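Local coordinates for protein cysteine hydrolase (PDB 6V98) that is an effector of the type VI secretion system and probably acts as a cysteine hydrolase of the papain-like peptidase clan on target bacteria, at residues Ser82-Thr85 with Leu90-Glu93; Lys98-Val103 with Asn197-Ser202. All coordinates share one frame; numbering follows the deposited sequence.

Contact 1: Ser82-Thr85 with Leu90-Glu93; sequences SNVT and LITE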
# COMPACT_ATOMS: atom_id res chain seq x y z
N SER A 82 -4.12 13.34 -2.10
CA SER A 82 -5.46 13.90 -2.27
C SER A 82 -6.50 12.89 -1.82
O SER A 82 -6.28 11.68 -1.85
CB SER A 82 -5.70 14.30 -3.72
OG SER A 82 -4.76 15.27 -4.16
N ASN A 83 -7.66 13.40 -1.41
CA ASN A 83 -8.80 12.52 -1.19
C ASN A 83 -9.45 12.18 -2.53
O ASN A 83 -9.34 12.92 -3.51
CB ASN A 83 -9.82 13.18 -0.27
CG ASN A 83 -9.28 13.39 1.12
OD1 ASN A 83 -8.44 12.62 1.58
ND2 ASN A 83 -9.74 14.43 1.79
N VAL A 84 -10.15 11.06 -2.55
CA VAL A 84 -10.89 10.65 -3.73
C VAL A 84 -12.34 11.10 -3.59
O VAL A 84 -12.79 11.50 -2.52
CB VAL A 84 -10.80 9.13 -3.97
CG1 VAL A 84 -9.35 8.70 -4.16
CG2 VAL A 84 -11.45 8.35 -2.82
N THR A 85 -13.08 11.03 -4.69
CA THR A 85 -14.51 11.30 -4.70
C THR A 85 -15.26 9.99 -4.83
O THR A 85 -14.96 9.18 -5.72
CB THR A 85 -14.88 12.23 -5.86
OG1 THR A 85 -14.11 13.43 -5.76
CG2 THR A 85 -16.37 12.56 -5.80
N LEU A 90 -18.87 4.24 -5.67
CA LEU A 90 -17.69 3.99 -6.50
C LEU A 90 -16.70 5.14 -6.39
O LEU A 90 -17.09 6.30 -6.25
CB LEU A 90 -18.10 3.81 -7.97
CG LEU A 90 -19.12 2.72 -8.29
CD1 LEU A 90 -19.43 2.71 -9.77
CD2 LEU A 90 -18.61 1.35 -7.85
N ILE A 91 -15.41 4.82 -6.47
CA ILE A 91 -14.41 5.86 -6.64
C ILE A 91 -14.43 6.31 -8.09
O ILE A 91 -14.38 5.47 -9.00
CB ILE A 91 -13.01 5.37 -6.26
CG1 ILE A 91 -12.99 4.75 -4.86
CG2 ILE A 91 -12.02 6.54 -6.41
CD1 ILE A 91 -11.73 3.94 -4.60
N THR A 92 -14.49 7.62 -8.32
CA THR A 92 -14.44 8.11 -9.69
C THR A 92 -13.05 7.86 -10.26
O THR A 92 -12.05 7.95 -9.54
CB THR A 92 -14.80 9.59 -9.76
OG1 THR A 92 -13.72 10.39 -9.24
CG2 THR A 92 -16.08 9.86 -8.97
N GLU A 93 -12.99 7.53 -11.56
CA GLU A 93 -11.71 7.23 -12.18
C GLU A 93 -10.75 8.41 -12.07
O GLU A 93 -9.58 8.24 -11.74
CB GLU A 93 -11.90 6.84 -13.66
CG GLU A 93 -10.58 6.73 -14.44
CD GLU A 93 -10.75 6.26 -15.88
OE1 GLU A 93 -10.86 5.04 -16.12
OE2 GLU A 93 -10.76 7.12 -16.78

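Contact 2: Lys98-Val103 with Asn197-Ser202; sequences KVLKEV and NKLTVS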
# COMPACT_ATOMS: atom_id res chain seq x y z
N LYS A 98 -5.70 10.81 -9.83
CA LYS A 98 -4.91 11.88 -9.22
C LYS A 98 -4.07 11.34 -8.07
O LYS A 98 -2.90 11.71 -7.92
CB LYS A 98 -5.84 12.99 -8.73
CG LYS A 98 -5.12 14.17 -8.12
CD LYS A 98 -6.09 15.27 -7.77
CE LYS A 98 -5.38 16.41 -7.10
NZ LYS A 98 -6.36 17.44 -6.66
N VAL A 99 -4.65 10.44 -7.27
CA VAL A 99 -3.93 9.82 -6.17
C VAL A 99 -2.84 8.89 -6.68
O VAL A 99 -1.74 8.83 -6.12
CB VAL A 99 -4.91 9.07 -5.25
CG1 VAL A 99 -4.14 8.21 -4.22
CG2 VAL A 99 -5.83 10.05 -4.55
N LEU A 100 -3.14 8.12 -7.73
CA LEU A 100 -2.15 7.17 -8.22
C LEU A 100 -0.94 7.90 -8.77
O LEU A 100 0.21 7.52 -8.51
CB LEU A 100 -2.78 6.26 -9.28
CG LEU A 100 -3.84 5.28 -8.73
CD1 LEU A 100 -4.47 4.47 -9.86
CD2 LEU A 100 -3.23 4.35 -7.65
N LYS A 101 -1.17 8.97 -9.53
CA LYS A 101 -0.05 9.79 -10.00
C LYS A 101 0.77 10.34 -8.83
O LYS A 101 2.00 10.35 -8.89
CB LYS A 101 -0.58 10.92 -10.87
CG LYS A 101 0.49 11.57 -11.70
CD LYS A 101 -0.11 12.56 -12.68
CE LYS A 101 0.69 12.55 -13.97
NZ LYS A 101 1.94 13.34 -13.83
N GLU A 102 0.10 10.84 -7.79
CA GLU A 102 0.81 11.35 -6.62
C GLU A 102 1.70 10.27 -6.02
O GLU A 102 2.89 10.49 -5.76
CB GLU A 102 -0.18 11.87 -5.58
CG GLU A 102 -0.89 13.18 -5.99
CD GLU A 102 -2.01 13.56 -5.04
OE1 GLU A 102 -2.49 12.67 -4.32
OE2 GLU A 102 -2.42 14.74 -5.01
N VAL A 103 1.13 9.07 -5.82
CA VAL A 103 1.86 8.00 -5.15
C VAL A 103 3.02 7.52 -6.00
O VAL A 103 4.13 7.27 -5.49
CB VAL A 103 0.87 6.87 -4.82
CG1 VAL A 103 1.59 5.60 -4.45
CG2 VAL A 103 -0.06 7.31 -3.68
N ASN A 197 -0.62 7.97 -17.80
CA ASN A 197 -1.61 8.37 -16.79
C ASN A 197 -2.95 7.71 -17.06
O ASN A 197 -4.00 8.35 -17.09
CB ASN A 197 -1.74 9.89 -16.70
CG ASN A 197 -2.40 10.35 -15.39
OD1 ASN A 197 -2.17 9.77 -14.32
ND2 ASN A 197 -3.21 11.39 -15.48
N LYS A 198 -2.91 6.39 -17.26
CA LYS A 198 -4.10 5.61 -17.52
C LYS A 198 -4.26 4.54 -16.45
O LYS A 198 -3.29 3.89 -16.06
CB LYS A 198 -4.04 4.93 -18.89
CG LYS A 198 -5.40 4.42 -19.38
CD LYS A 198 -5.35 2.97 -19.84
CE LYS A 198 -6.70 2.51 -20.41
NZ LYS A 198 -7.75 2.30 -19.38
N LEU A 199 -5.50 4.35 -16.03
CA LEU A 199 -5.88 3.38 -15.02
C LEU A 199 -6.77 2.33 -15.67
O LEU A 199 -7.64 2.66 -16.49
CB LEU A 199 -6.61 4.10 -13.89
CG LEU A 199 -7.28 3.56 -12.64
CD1 LEU A 199 -7.61 4.78 -11.80
CD2 LEU A 199 -8.55 2.81 -12.98
N THR A 200 -6.57 1.07 -15.30
CA THR A 200 -7.41 -0.02 -15.75
C THR A 200 -7.74 -0.86 -14.53
O THR A 200 -6.84 -1.30 -13.82
CB THR A 200 -6.71 -0.87 -16.82
OG1 THR A 200 -6.30 -0.03 -17.90
CG2 THR A 200 -7.65 -1.92 -17.35
N VAL A 201 -9.03 -1.06 -14.27
CA VAL A 201 -9.46 -1.98 -13.22
C VAL A 201 -10.07 -3.19 -13.91
O VAL A 201 -10.78 -3.04 -14.91
CB VAL A 201 -10.46 -1.31 -12.25
CG1 VAL A 201 -11.12 -2.35 -11.36
CG2 VAL A 201 -9.76 -0.27 -11.38
N SER A 202 -9.73 -4.38 -13.43
CA SER A 202 -10.21 -5.56 -14.13
C SER A 202 -10.42 -6.68 -13.12
O SER A 202 -10.16 -6.54 -11.93
CB SER A 202 -9.23 -5.98 -15.24
OG SER A 202 -7.96 -6.31 -14.71

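Contact 1: Ser82-Thr85 with Leu90-Glu93
T85 and T92 join their backbones through a single hydrogen bond, T92 N to T85 O at 3.1 Å, where the loop 82-85 meets the end of strand 90-91. The bond is nearly straight (165° at the hydrogen). The same oxygen also receives a CA-H contact from I91, whose CA lies 3.5 Å from T85 O, and the CG2 methyl of T92 reaches it at 3.5 Å as well.

On the inner side, the CG2 branch of I91 meets the branch point of V84, with I91 CG2 3.8 Å from V84 CB and 4.1 Å from each of V84 CG1 and CG2. I91 CG2 is placed there by a first torsion that sets it opposite the backbone N. V99 against V84, L96 against I91, and I50 of strand 44-50 against both continue this apolar patch. Farther out, the two threonines meet at an oblique angle, T85 CB lying 4.0 Å from T92 OG1. That hydroxyl is engaged in a hydrogen bond with S95 OG, and S95 OG is also bonded to T85 N, so one serine ties both segments to the first turn of the helix.

T92 occupies the N-cap position of helix 93-107, and the arrangement is the base of a small beta hairpin, strands 86-87 and 90-91, that leads directly into that helix.

Contact 2: Lys98-Val103 with Asn197-Ser202
L100 and L199 bring a helix and an edge strand together with no hydrogen bond between the two segments, and only one other residue pair, K101 with N197, adds to the contact. The leucines touch methyl to methyl, L100 CD1 to L199 CD1 at 3.7 Å, their side chains crossing at about a right angle. L199 CG is the next nearest atom, 4.1 Å from L100 CD1. The CA atoms of these two leucines remain 8.6 Å apart, so the side chains alone bridge the gap. L96 and L97 from the same helix also press on L199, while I48 of strand 44-50 lies against L100.

Nearer the surface, the aliphatic part of K101 runs across the amide of N197. N197 OD1 lies 3.8 Å from K101 CD and 4.0 Å from K101 CB, a contact with methylenes. The lysine chain leaves the helix with CG opposite the backbone N (chi1 -164°) and bends near its end. N197 OD1 has its polar partner in Y192 OH of strand 188-193, which would help fix the rotation of the amide.

N197 and K198 form a G1 beta bulge opposite D193, at the start of the outermost strand 198-202. The chemistry implies cohesion by apolar contact: buried leucine methyls inside, and outside them a lysine stem laid over an amide whose oxygen is bonded to a tyrosine.

Helix 93-107 unites the two contacts: contact 1 leads into its first turn, and residues 98-103 of contact 2 lie further along it. Their centres are about 11 Å apart, and they touch directly. S82 OG lies 2.5 Å from E102 OE2, a probable hydrogen bond, while V84 CG1 packs 3.8 Å from V99 CG2. The helix thus carries the 82-85 loop on one part of its surface and strand 198-202 on another. Contact 2 is the closer to the middle of the fold, its centre about 13 Å from the centre of the chain, against about 16 Å for contact 1. A bound calcium ion lies about 13 Å from the L199 side chain, and E203, which follows strand 198-202 directly, belongs to a calcium site.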